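Local structure of alginate lyase AlgAT5 (Defluviitalea, 5ZQI) at residues L69-P72 and E78-Q81; P82-Y87 and E91-N96; T65-T70 and F237-Y242; V161-I166 and G257-Y262. The protein cleaves the polysaccharide alginate, probably by the beta-elimination mechanism of polysaccharide lyase family 7, using a beta-sandwich (jelly-roll) fold. One frame throughout, in Å; residues are numbered along the deposited sequence.

Contact 1: residues L69-P72 and E78-Q81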
loop_
_atom_site.group_PDB
_atom_site.type_symbol
_atom_site.label_atom_id
_atom_site.label_comp_id
_atom_site.label_asym_id
_atom_site.label_seq_id
_atom_site.Cartn_x
_atom_site.Cartn_y
_atom_site.Cartn_z
ATOM N N LEU A 69 7.667 -3.706 -7.602
ATOM C CA LEU A 69 6.973 -4.591 -6.668
ATOM C C LEU A 69 7.962 -5.280 -5.734
ATOM O O LEU A 69 8.961 -5.825 -6.207
ATOM C CB LEU A 69 6.179 -5.650 -7.431
ATOM C CG LEU A 69 5.451 -6.704 -6.596
ATOM C CD1 LEU A 69 4.272 -6.134 -5.867
ATOM C CD2 LEU A 69 5.006 -7.856 -7.523
ATOM N N THR A 70 7.676 -5.263 -4.425
ATOM C CA THR A 70 8.369 -6.113 -3.459
ATOM C C THR A 70 7.478 -7.293 -3.083
ATOM O O THR A 70 6.288 -7.109 -2.793
ATOM C CB THR A 70 8.767 -5.347 -2.210
ATOM O OG1 THR A 70 9.581 -4.224 -2.596
ATOM C CG2 THR A 70 9.529 -6.269 -1.228
ATOM N N LEU A 71 8.051 -8.507 -3.105
ATOM C CA LEU A 71 7.352 -9.749 -2.820
ATOM C C LEU A 71 7.529 -10.208 -1.385
ATOM O O LEU A 71 8.429 -9.764 -0.663
ATOM C CB LEU A 71 7.880 -10.849 -3.742
ATOM C CG LEU A 71 7.581 -10.722 -5.235
ATOM C CD1 LEU A 71 8.400 -11.738 -6.043
ATOM C CD2 LEU A 71 6.122 -10.858 -5.545
ATOM N N PRO A 72 6.634 -11.134 -0.932
ATOM C CA PRO A 72 6.810 -11.729 0.403
ATOM C C PRO A 72 7.608 -13.032 0.424
ATOM O O PRO A 72 7.608 -13.781 1.414
ATOM C CB PRO A 72 5.367 -11.984 0.855
ATOM C CG PRO A 72 4.679 -12.326 -0.469
ATOM C CD PRO A 72 5.289 -11.394 -1.501
ATOM N N GLU A 78 12.519 -7.874 -5.439
ATOM C CA GLU A 78 11.896 -6.797 -6.176
ATOM C C GLU A 78 11.743 -7.165 -7.644
ATOM O O GLU A 78 12.680 -7.678 -8.273
ATOM C CB GLU A 78 12.685 -5.494 -6.074
ATOM C CG GLU A 78 12.752 -4.921 -4.676
ATOM C CD GLU A 78 13.364 -3.538 -4.624
ATOM O OE1 GLU A 78 13.994 -3.114 -5.618
ATOM O OE2 GLU A 78 13.223 -2.869 -3.575
ATOM N N ILE A 79 10.553 -6.905 -8.178
ATOM C CA ILE A 79 10.278 -7.010 -9.605
ATOM C C ILE A 79 10.139 -5.593 -10.130
ATOM O O ILE A 79 9.210 -4.874 -9.737
ATOM C CB ILE A 79 9.007 -7.824 -9.904
ATOM C CG1 ILE A 79 8.944 -9.159 -9.134
ATOM C CG2 ILE A 79 8.893 -8.051 -11.438
ATOM C CD1 ILE A 79 10.041 -10.143 -9.425
ATOM N N THR A 80 11.070 -5.187 -10.984
ATOM C CA THR A 80 11.058 -3.863 -11.577
ATOM C C THR A 80 10.607 -3.945 -13.025
ATOM O O THR A 80 10.554 -5.015 -13.625
ATOM C CB THR A 80 12.434 -3.207 -11.495
ATOM O OG1 THR A 80 13.405 -3.988 -12.201
ATOM C CG2 THR A 80 12.879 -3.075 -10.065
ATOM N N GLN A 81 10.290 -2.784 -13.591
ATOM C CA GLN A 81 10.099 -2.694 -15.019
ATOM C C GLN A 81 11.450 -2.881 -15.704
ATOM O O GLN A 81 12.479 -2.418 -15.198
ATOM C CB GLN A 81 9.500 -1.339 -15.391
ATOM C CG GLN A 81 8.039 -1.172 -14.919
ATOM C CD GLN A 81 7.020 -1.993 -15.695
ATOM O OE1 GLN A 81 7.358 -2.678 -16.643
ATOM N NE2 GLN A 81 5.783 -1.970 -15.251
HETATM O O HOH W 1 12.075 -3.889 -1.381
#
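Leu69 and Ile79 face each other as a hydrogen-bonded antiparallel pair and hold the tight part of this contact. Leu69 N bonds to Ile79 O (2.9 Å), and Ile79 N returns a bond to Leu69 O (2.8 Å). Leu69 O is also approached by the CA-H of Glu78, with CA 3.1 Å away. On the face that carries these two side chains the packing is apolar. CG1 of Ile79, turned anti to its carbonyl carbon (chi1 -48°), brings the end of the chain to Leu71; the two side chains meet at a slant, Leu71 CD1 4.1 Å from Ile79 CG1. Tyr87 closes over Leu71 and Ile79, while Leu69 also rests on Cys121 and Leu123 of the adjoining strand. The other face is looser and wetter. Thr70 and Glu78 form the non-hydrogen-bonded pair there, and their side chains barely meet, Thr70 OG1 being 3.9 Å from Glu78 CG. A water spans the gap: it donates to Glu78 OE2 at 2.7 Å and shares a hydrogen bond with Thr70 OG1 at 2.8 Å. The second carboxylate oxygen, OE1, is salt-bridged to Lys68, so the exposed glutamate is held from two directions. Apolar on one face and polar on the other, this is a beta-hairpin, strand 67-70 with strand 78-79, at a margin of the larger sheet of the sandwich.

Contact 2: residues P82-Y87 and E91-N96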
loop_
_atom_site.group_PDB
_atom_site.type_symbol
_atom_site.label_atom_id
_atom_site.label_comp_id
_atom_site.label_asym_id
_atom_site.label_seq_id
_atom_site.Cartn_x
_atom_site.Cartn_y
_atom_site.Cartn_z
ATOM N N PRO A 82 11.483 -3.537 -16.883
ATOM C CA PRO A 82 10.314 -3.957 -17.666
ATOM C C PRO A 82 9.721 -5.320 -17.327
ATOM O O PRO A 82 8.636 -5.645 -17.825
ATOM C CB PRO A 82 10.854 -3.985 -19.108
ATOM C CG PRO A 82 12.322 -4.339 -18.934
ATOM C CD PRO A 82 12.738 -3.647 -17.644
ATOM N N GLU A 83 10.404 -6.109 -16.490
ATOM C CA GLU A 83 9.876 -7.421 -16.144
ATOM C C GLU A 83 8.503 -7.336 -15.484
ATOM O O GLU A 83 7.663 -8.206 -15.706
ATOM C CB GLU A 83 10.858 -8.145 -15.234
ATOM C CG GLU A 83 12.146 -8.533 -15.901
ATOM C CD GLU A 83 13.206 -7.397 -15.964
ATOM O OE1 GLU A 83 13.005 -6.342 -15.295
ATOM O OE2 GLU A 83 14.228 -7.594 -16.659
ATOM N N LEU A 84 8.229 -6.282 -14.719
ATOM C CA LEU A 84 6.948 -6.196 -14.028
ATOM C C LEU A 84 5.776 -6.166 -15.001
ATOM O O LEU A 84 4.691 -6.656 -14.669
ATOM C CB LEU A 84 6.937 -4.967 -13.107
ATOM C CG LEU A 84 5.688 -4.718 -12.280
ATOM C CD1 LEU A 84 5.381 -5.860 -11.344
ATOM C CD2 LEU A 84 5.812 -3.420 -11.449
ATOM N N ASP A 85 5.971 -5.631 -16.207
ATOM C CA ASP A 85 4.881 -5.580 -17.174
ATOM C C ASP A 85 4.320 -6.962 -17.501
ATOM O O ASP A 85 3.150 -7.078 -17.873
ATOM C CB ASP A 85 5.368 -4.910 -18.463
ATOM C CG ASP A 85 4.255 -4.722 -19.491
ATOM O OD1 ASP A 85 3.284 -4.015 -19.163
ATOM O OD2 ASP A 85 4.332 -5.296 -20.603
ATOM N N SER A 86 5.127 -8.013 -17.418
ATOM C CA SER A 86 4.660 -9.353 -17.757
ATOM C C SER A 86 4.621 -10.290 -16.551
ATOM O O SER A 86 4.477 -11.508 -16.728
ATOM C CB SER A 86 5.535 -9.955 -18.869
ATOM O OG SER A 86 6.873 -10.096 -18.430
ATOM N N TYR A 87 4.725 -9.756 -15.345
ATOM C CA TYR A 87 4.871 -10.570 -14.140
ATOM C C TYR A 87 3.529 -10.854 -13.460
ATOM O O TYR A 87 2.668 -9.968 -13.325
ATOM C CB TYR A 87 5.803 -9.877 -13.136
ATOM C CG TYR A 87 6.025 -10.702 -11.884
ATOM C CD1 TYR A 87 6.949 -11.745 -11.861
ATOM C CD2 TYR A 87 5.263 -10.470 -10.740
ATOM C CE1 TYR A 87 7.120 -12.498 -10.704
ATOM C CE2 TYR A 87 5.434 -11.233 -9.578
ATOM C CZ TYR A 87 6.327 -12.263 -9.594
ATOM O OH TYR A 87 6.459 -13.062 -8.467
ATOM N N GLU A 91 -0.216 -16.930 -6.329
ATOM C CA GLU A 91 -0.681 -16.753 -4.955
ATOM C C GLU A 91 -0.608 -15.319 -4.453
ATOM O O GLU A 91 -1.507 -14.876 -3.722
ATOM C CB GLU A 91 0.127 -17.633 -3.998
ATOM C CG GLU A 91 -0.418 -17.634 -2.564
ATOM C CD GLU A 91 0.180 -18.707 -1.697
ATOM O OE1 GLU A 91 1.086 -19.429 -2.163
ATOM O OE2 GLU A 91 -0.270 -18.830 -0.534
ATOM N N TYR A 92 0.441 -14.581 -4.795
ATOM C CA TYR A 92 0.702 -13.309 -4.127
ATOM C C TYR A 92 0.366 -12.063 -4.920
ATOM O O TYR A 92 0.137 -11.020 -4.284
ATOM C CB TYR A 92 2.192 -13.237 -3.687
ATOM C CG TYR A 92 2.576 -14.376 -2.768
ATOM C CD1 TYR A 92 1.933 -14.561 -1.555
ATOM C CD2 TYR A 92 3.543 -15.286 -3.131
ATOM C CE1 TYR A 92 2.272 -15.602 -0.725
ATOM C CE2 TYR A 92 3.857 -16.356 -2.333
ATOM C CZ TYR A 92 3.229 -16.513 -1.145
ATOM O OH TYR A 92 3.595 -17.572 -0.351
ATOM N N PHE A 93 0.287 -12.138 -6.255
ATOM C CA PHE A 93 0.171 -10.921 -7.087
ATOM C C PHE A 93 -0.443 -11.287 -8.437
ATOM O O PHE A 93 0.261 -11.699 -9.357
ATOM C CB PHE A 93 1.533 -10.264 -7.249
ATOM C CG PHE A 93 1.555 -9.020 -8.125
ATOM C CD1 PHE A 93 1.063 -7.822 -7.652
ATOM C CD2 PHE A 93 2.100 -9.056 -9.405
ATOM C CE1 PHE A 93 1.130 -6.689 -8.435
ATOM C CE2 PHE A 93 2.159 -7.939 -10.190
ATOM C CZ PHE A 93 1.677 -6.727 -9.692
ATOM N N HIS A 94 -1.738 -11.186 -8.510
ATOM C CA HIS A 94 -2.473 -11.674 -9.666
ATOM C C HIS A 94 -3.830 -11.062 -9.811
ATOM O O HIS A 94 -4.310 -10.508 -8.953
ATOM C CB HIS A 94 -2.592 -13.225 -9.539
ATOM C CG HIS A 94 -3.440 -13.696 -8.443
ATOM N ND1 HIS A 94 -2.969 -13.916 -7.194
ATOM C CD2 HIS A 94 -4.754 -13.913 -8.375
ATOM C CE1 HIS A 94 -3.959 -14.279 -6.414
ATOM N NE2 HIS A 94 -5.051 -14.283 -7.104
ATOM N N VAL A 95 -4.407 -11.239 -11.001
ATOM C CA VAL A 95 -5.750 -10.712 -11.230
ATOM C C VAL A 95 -6.784 -11.627 -10.581
ATOM O O VAL A 95 -6.675 -12.865 -10.630
ATOM C CB VAL A 95 -6.022 -10.541 -12.735
ATOM C CG1 VAL A 95 -7.437 -10.005 -13.002
ATOM C CG2 VAL A 95 -4.965 -9.608 -13.349
ATOM N N ASN A 96 -7.814 -11.019 -9.990
ATOM C CA ASN A 96 -8.842 -11.794 -9.324
ATOM C C ASN A 96 -9.691 -12.568 -10.343
ATOM O O ASN A 96 -9.579 -12.404 -11.565
ATOM C CB ASN A 96 -9.717 -10.892 -8.446
ATOM C CG ASN A 96 -10.500 -9.825 -9.231
ATOM O OD1 ASN A 96 -10.481 -9.764 -10.452
ATOM N ND2 ASN A 96 -11.230 -9.002 -8.506
#
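This is an apolar cluster of Leu84, Tyr87 and Phe93, formed where the chain leaves the larger sheet of the beta-sandwich and enters strand 93-95, an outermost strand of the smaller one. A classic beta bulge introduces that strand: Tyr92 and Phe93 both stand opposite His89, and Phe93 is the one directed at segment 82-87. That segment begins with a cis peptide before Pro82 and then coils through helical backbone angles, with Asp85 N bonded to Pro82 O (3.1 Å) and Tyr87 N to Leu84 O (3.2 Å). The coil presents Leu84 and Tyr87 to the same phenyl ring. With CG anti to its backbone N (chi1 178°), Phe93 reaches out from the strand so that one side of its ring, CD2 and CE2, does most of the touching. CD2 of Phe93 comes to the edge of the Tyr87 ring, near the ring plane and 3.7 Å from Tyr87 CD2; relative to the Phe93 ring, Tyr87 CD2 lies oblique. Leu84 arrives at about a right angle to Phe93 and sets a single methyl, CD1, 4.0 Å from Phe93 CE2. Leu69 touches all three side chains, and Phe104, Leu64 and Pro58 enclose the phenylalanine further. No hydrogen bond joins the two segments; the carbonyl oxygen of Tyr87 also approaches the ring, 3.8 Å from Phe93 CE2.

Contact 3: residues T65-T70 and F237-Y242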
loop_
_atom_site.group_PDB
_atom_site.type_symbol
_atom_site.label_atom_id
_atom_site.label_comp_id
_atom_site.label_asym_id
_atom_site.label_seq_id
_atom_site.Cartn_x
_atom_site.Cartn_y
_atom_site.Cartn_z
ATOM N N THR A 65 3.503 1.190 -14.917
ATOM C CA THR A 65 4.676 1.799 -15.520
ATOM C C THR A 65 5.653 2.343 -14.488
ATOM O O THR A 65 6.861 2.103 -14.579
ATOM C CB THR A 65 4.227 2.913 -16.459
ATOM O OG1 THR A 65 3.319 2.392 -17.444
ATOM C CG2 THR A 65 5.424 3.575 -17.157
ATOM N N ASN A 66 5.167 3.140 -13.546
ATOM C CA ASN A 66 6.013 3.856 -12.599
ATOM C C ASN A 66 5.870 3.255 -11.208
ATOM O O ASN A 66 5.720 3.964 -10.213
ATOM C CB ASN A 66 5.678 5.345 -12.601
ATOM C CG ASN A 66 6.389 6.086 -13.687
ATOM O OD1 ASN A 66 7.457 5.665 -14.149
ATOM N ND2 ASN A 66 5.799 7.186 -14.128
ATOM N N TRP A 67 5.984 1.930 -11.144
ATOM C CA TRP A 67 6.025 1.227 -9.883
ATOM C C TRP A 67 7.065 0.118 -9.970
ATOM O O TRP A 67 7.408 -0.348 -11.047
ATOM C CB TRP A 67 4.677 0.603 -9.546
ATOM C CG TRP A 67 3.484 1.520 -9.314
ATOM C CD1 TRP A 67 2.503 1.834 -10.200
ATOM C CD2 TRP A 67 3.168 2.211 -8.102
ATOM N NE1 TRP A 67 1.584 2.665 -9.606
ATOM C CE2 TRP A 67 1.963 2.903 -8.312
ATOM C CE3 TRP A 67 3.775 2.280 -6.846
ATOM C CZ2 TRP A 67 1.387 3.684 -7.341
ATOM C CZ3 TRP A 67 3.198 3.061 -5.869
ATOM C CH2 TRP A 67 1.999 3.734 -6.110
ATOM N N LYS A 68 7.539 -0.331 -8.810
ATOM C CA LYS A 68 8.241 -1.604 -8.668
ATOM C C LYS A 68 7.569 -2.379 -7.546
ATOM O O LYS A 68 6.943 -1.779 -6.661
ATOM C CB LYS A 68 9.734 -1.426 -8.415
ATOM C CG LYS A 68 10.148 -0.795 -7.148
ATOM C CD LYS A 68 11.687 -0.877 -6.982
ATOM C CE LYS A 68 12.151 -0.102 -5.786
ATOM N NZ LYS A 68 13.620 -0.258 -5.602
ATOM N N LEU A 69 7.667 -3.706 -7.602
ATOM C CA LEU A 69 6.973 -4.591 -6.668
ATOM C C LEU A 69 7.962 -5.280 -5.734
ATOM O O LEU A 69 8.961 -5.825 -6.207
ATOM C CB LEU A 69 6.179 -5.650 -7.431
ATOM C CG LEU A 69 5.451 -6.704 -6.596
ATOM C CD1 LEU A 69 4.272 -6.134 -5.867
ATOM C CD2 LEU A 69 5.006 -7.856 -7.523
ATOM N N THR A 70 7.676 -5.263 -4.425
ATOM C CA THR A 70 8.369 -6.113 -3.459
ATOM C C THR A 70 7.478 -7.293 -3.083
ATOM O O THR A 70 6.288 -7.109 -2.793
ATOM C CB THR A 70 8.767 -5.347 -2.210
ATOM O OG1 THR A 70 9.581 -4.224 -2.596
ATOM C CG2 THR A 70 9.529 -6.269 -1.228
ATOM N N PHE A 237 5.201 7.248 -2.652
ATOM C CA PHE A 237 3.992 6.486 -2.358
ATOM C C PHE A 237 4.264 4.986 -2.373
ATOM O O PHE A 237 5.169 4.500 -3.079
ATOM C CB PHE A 237 2.874 6.802 -3.373
ATOM C CG PHE A 237 2.278 8.192 -3.235
ATOM C CD1 PHE A 237 1.655 8.593 -2.063
ATOM C CD2 PHE A 237 2.299 9.066 -4.307
ATOM C CE1 PHE A 237 1.116 9.869 -1.938
ATOM C CE2 PHE A 237 1.737 10.343 -4.197
ATOM C CZ PHE A 237 1.133 10.726 -3.020
ATOM N N LYS A 238 3.424 4.255 -1.622
ATOM C CA LYS A 238 3.367 2.801 -1.675
ATOM C C LYS A 238 1.920 2.354 -1.652
ATOM O O LYS A 238 1.092 3.020 -1.053
ATOM C CB LYS A 238 4.087 2.117 -0.492
ATOM C CG LYS A 238 5.502 2.642 -0.248
ATOM C CD LYS A 238 6.260 1.666 0.646
ATOM C CE LYS A 238 6.869 0.574 -0.285
ATOM N NZ LYS A 238 7.467 -0.571 0.432
ATOM N N ALA A 239 1.624 1.216 -2.295
ATOM C CA ALA A 239 0.276 0.657 -2.282
ATOM C C ALA A 239 0.385 -0.851 -2.447
ATOM O O ALA A 239 1.273 -1.352 -3.147
ATOM C CB ALA A 239 -0.584 1.246 -3.406
ATOM N N GLY A 240 -0.549 -1.566 -1.840
ATOM C CA GLY A 240 -0.575 -3.009 -1.897
ATOM C C GLY A 240 -0.936 -3.563 -0.543
ATOM O O GLY A 240 -1.837 -3.033 0.132
ATOM N N MET A 241 -0.217 -4.606 -0.124
ATOM C CA MET A 241 -0.471 -5.261 1.159
ATOM C C MET A 241 0.794 -5.357 1.990
ATOM O O MET A 241 1.770 -5.986 1.573
ATOM C CB MET A 241 -1.068 -6.668 0.919
ATOM C CG MET A 241 -1.228 -7.540 2.169
ATOM S SD MET A 241 -2.097 -6.728 3.541
ATOM C CE MET A 241 -3.663 -6.325 2.752
ATOM N N TYR A 242 0.766 -4.748 3.171
ATOM C CA TYR A 242 1.872 -4.753 4.144
ATOM C C TYR A 242 1.302 -5.334 5.427
ATOM O O TYR A 242 0.588 -4.650 6.173
ATOM C CB TYR A 242 2.423 -3.346 4.311
ATOM C CG TYR A 242 3.648 -3.176 5.168
ATOM C CD1 TYR A 242 4.510 -4.237 5.440
ATOM C CD2 TYR A 242 3.952 -1.935 5.694
ATOM C CE1 TYR A 242 5.656 -4.055 6.207
ATOM C CE2 TYR A 242 5.069 -1.757 6.455
ATOM C CZ TYR A 242 5.911 -2.807 6.698
ATOM O OH TYR A 242 7.051 -2.614 7.490
HETATM O O HOH W 2 7.746 -2.105 -2.240
#
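Lys238 NZ is held by two groups: it forms a salt bridge with Glu122 OE1 and donates to a water at 3.1 Å, and this water is hydrogen-bonded in turn to Thr70 OG1 at 2.8 Å. The lysine chain leaves its backbone away from segment 65-70 and bends at its third torsion (chi3 85°), which brings the ammonium group round to the water. Arg120 NH1 also lies close to this ammonium group, whose charge Glu122 probably offsets. The rest of the contact is mainly apolar. Trp67 extends its six-membered ring toward segment 237-242 and touches it with CZ3 and CH2. CZ3 lies 3.7 Å from Phe237 O, which meets the indole at its edge, near the ring plane, while CH2 is 4.2 Å from Phe237 CB and 4.5 Å from Ala239 CB. Phe237 and Ala239 thus turn their CB atoms to the tryptophan, and Lys238 between them points to the opposite face. Segment 237-242 overlaps the YFKAGxYxQ motif of family PL7, which in relatives contributes to the substrate cleft. At Gly240 the chain turns a corner into strand 241-243. The axes of strands 67-70 and 237-239 come within 9.1 Å, their directions 52° from parallel; strand 120-127 pairs with both, and Trp67 packs on its Leu123 and, across the sandwich, on Leu264 and Val266 of strand 256-269.

Contact 4: residues V161-I166 and G257-Y262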
loop_
_atom_site.group_PDB
_atom_site.type_symbol
_atom_site.label_atom_id
_atom_site.label_comp_id
_atom_site.label_asym_id
_atom_site.label_seq_id
_atom_site.Cartn_x
_atom_site.Cartn_y
_atom_site.Cartn_z
ATOM N N VAL A 161 -3.297 -4.776 9.037
ATOM C CA VAL A 161 -2.665 -4.616 7.728
ATOM C C VAL A 161 -2.554 -3.141 7.370
ATOM O O VAL A 161 -3.294 -2.291 7.870
ATOM C CB VAL A 161 -3.417 -5.363 6.594
ATOM C CG1 VAL A 161 -3.469 -6.867 6.865
ATOM C CG2 VAL A 161 -4.803 -4.740 6.380
ATOM N N VAL A 162 -1.620 -2.858 6.448
ATOM C CA VAL A 162 -1.401 -1.519 5.894
ATOM C C VAL A 162 -1.597 -1.603 4.390
ATOM O O VAL A 162 -1.020 -2.477 3.732
ATOM C CB VAL A 162 -0.001 -0.987 6.256
ATOM C CG1 VAL A 162 0.388 0.226 5.399
ATOM C CG2 VAL A 162 0.081 -0.606 7.750
ATOM N N VAL A 163 -2.359 -0.660 3.845
ATOM C CA VAL A 163 -2.817 -0.658 2.462
ATOM C C VAL A 163 -2.724 0.748 1.876
ATOM O O VAL A 163 -3.715 1.364 1.466
ATOM C CB VAL A 163 -4.248 -1.205 2.402
ATOM C CG1 VAL A 163 -4.253 -2.695 2.821
ATOM C CG2 VAL A 163 -5.226 -0.394 3.220
ATOM N N GLY A 164 -1.529 1.280 1.871
ATOM C CA GLY A 164 -1.259 2.598 1.336
ATOM C C GLY A 164 -0.347 3.358 2.269
ATOM O O GLY A 164 -0.563 3.395 3.492
ATOM N N GLN A 165 0.699 3.965 1.720
ATOM C CA GLN A 165 1.620 4.741 2.524
ATOM C C GLN A 165 2.167 5.946 1.767
ATOM O O GLN A 165 2.255 5.964 0.530
ATOM C CB GLN A 165 2.860 3.942 2.954
ATOM C CG GLN A 165 2.624 2.588 3.525
ATOM C CD GLN A 165 3.924 2.006 4.059
ATOM O OE1 GLN A 165 4.627 2.656 4.826
ATOM N NE2 GLN A 165 4.267 0.795 3.636
ATOM N N ILE A 166 2.607 6.936 2.547
ATOM C CA ILE A 166 3.727 7.790 2.155
ATOM C C ILE A 166 4.899 7.343 3.015
ATOM O O ILE A 166 4.745 7.236 4.232
ATOM C CB ILE A 166 3.450 9.285 2.373
ATOM C CG1 ILE A 166 2.294 9.768 1.511
ATOM C CG2 ILE A 166 4.758 10.091 2.055
ATOM C CD1 ILE A 166 1.853 11.217 1.894
ATOM N N GLY A 257 -2.565 -11.354 5.290
ATOM C CA GLY A 257 -3.341 -10.214 4.840
ATOM C C GLY A 257 -3.501 -10.249 3.325
ATOM O O GLY A 257 -2.607 -10.682 2.603
ATOM N N GLU A 258 -4.654 -9.794 2.861
ATOM C CA GLU A 258 -4.934 -9.756 1.437
ATOM C C GLU A 258 -5.856 -8.585 1.131
ATOM O O GLU A 258 -6.788 -8.292 1.891
ATOM C CB GLU A 258 -5.553 -11.064 0.957
ATOM C CG GLU A 258 -5.727 -11.161 -0.565
ATOM C CD GLU A 258 -6.154 -12.550 -0.966
ATOM O OE1 GLU A 258 -7.380 -12.749 -1.158
ATOM O OE2 GLU A 258 -5.296 -13.462 -1.081
ATOM N N ASN A 259 -5.600 -7.937 -0.012
ATOM C CA ASN A 259 -6.495 -6.913 -0.538
ATOM C C ASN A 259 -6.548 -6.996 -2.062
ATOM O O ASN A 259 -5.770 -7.700 -2.709
ATOM C CB ASN A 259 -6.086 -5.506 -0.047
ATOM C CG ASN A 259 -4.771 -5.020 -0.628
ATOM O OD1 ASN A 259 -3.853 -5.775 -0.881
ATOM N ND2 ASN A 259 -4.697 -3.719 -0.871
ATOM N N GLU A 260 -7.519 -6.297 -2.635
ATOM C CA GLU A 260 -7.749 -6.254 -4.073
ATOM C C GLU A 260 -7.844 -4.785 -4.464
ATOM O O GLU A 260 -8.653 -4.044 -3.891
ATOM C CB GLU A 260 -9.020 -7.014 -4.459
ATOM C CG GLU A 260 -8.982 -8.484 -4.080
ATOM C CD GLU A 260 -10.100 -9.329 -4.668
ATOM O OE1 GLU A 260 -10.794 -8.851 -5.610
ATOM O OE2 GLU A 260 -10.274 -10.464 -4.188
ATOM N N ILE A 261 -6.997 -4.363 -5.402
ATOM C CA ILE A 261 -6.969 -2.979 -5.890
ATOM C C ILE A 261 -7.615 -2.956 -7.276
ATOM O O ILE A 261 -7.129 -3.600 -8.216
ATOM C CB ILE A 261 -5.539 -2.383 -5.931
ATOM C CG1 ILE A 261 -4.946 -2.421 -4.523
ATOM C CG2 ILE A 261 -5.570 -0.982 -6.564
ATOM C CD1 ILE A 261 -3.569 -1.726 -4.401
ATOM N N TYR A 262 -8.667 -2.157 -7.412
ATOM C CA TYR A 262 -9.417 -1.973 -8.652
ATOM C C TYR A 262 -8.889 -0.836 -9.507
ATOM O O TYR A 262 -8.867 -0.957 -10.740
ATOM C CB TYR A 262 -10.887 -1.689 -8.306
ATOM C CG TYR A 262 -11.652 -2.869 -7.800
ATOM C CD1 TYR A 262 -11.546 -3.272 -6.482
ATOM C CD2 TYR A 262 -12.469 -3.606 -8.651
ATOM C CE1 TYR A 262 -12.170 -4.366 -6.076
ATOM C CE2 TYR A 262 -13.159 -4.694 -8.214
ATOM C CZ TYR A 262 -12.984 -5.101 -6.972
ATOM O OH TYR A 262 -13.722 -6.206 -6.475
#
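Val161 and Val163 of the larger sheet meet Gly257 and Asn259 of the smaller one, a face-to-face packing of strands inside the beta-sandwich. Two van der Waals contacts carry it. In the first, Val161 CG1 rests 3.9 Å from Gly257 CA; with no side chain at Gly257, the two backbones come as near as 6.3 Å between the CA atoms of this pair. In the second, the side chains of Val163 and Asn259 run alongside each other, pointing opposite ways, and CG1 of the valine lies against the asparagine amide. Here the backbones stand wider apart, with 7.9 Å between the CA atoms of Val163 and Asn259. Polar interactions are indirect, for no hydrogen bond joins the two segments; Gln149 links them. Asn259 ND2 donates to Gln149 OE1, while NE2 of the same glutamine bonds to Val163 O. Gln149, on strand 142-153 of the smaller sheet, therefore ties the two sheets together and gives partners to the buried Asn259 ND2 and Val163 O. On the reverse face of strand 160-167, Gln165 NE2 bonds to Glu122 OE2; Gln165 sits in the QIH motif of the family, which in relatives belongs to the substrate cleft. In Asn259, CG stands between the backbone N and the carbonyl carbon (chi1 69°), which helps bring ND2 to 4.2 Å from Val163 CB and 3.9 Å from Val163 CG1.

Overall arrangement
Contacts 1 and 3 share Leu69 and Thr70 and lie 8 Å apart between centres. Contact 2, its centre 9 Å from that of contact 1, backs the hairpin: Leu69 CD2 reaches Phe93 CD2 at 3.7 Å. A probable hydrogen bond from Asn96 ND2 to Glu260 OE1 (2.9 Å) links contacts 2 and 4. The centres of contacts 3 and 4 are 10 Å apart, and backbone bonds such as Val162 N to Tyr242 O (2.9 Å) join them in the larger sheet. Contact 4 spans the two sheets near the chain's centre and does not touch contact 1, their centres 15 Å apart. Lys238, Tyr242 and Gln165 share a face of the larger sheet that probably forms the alginate-binding cleft, as in relatives.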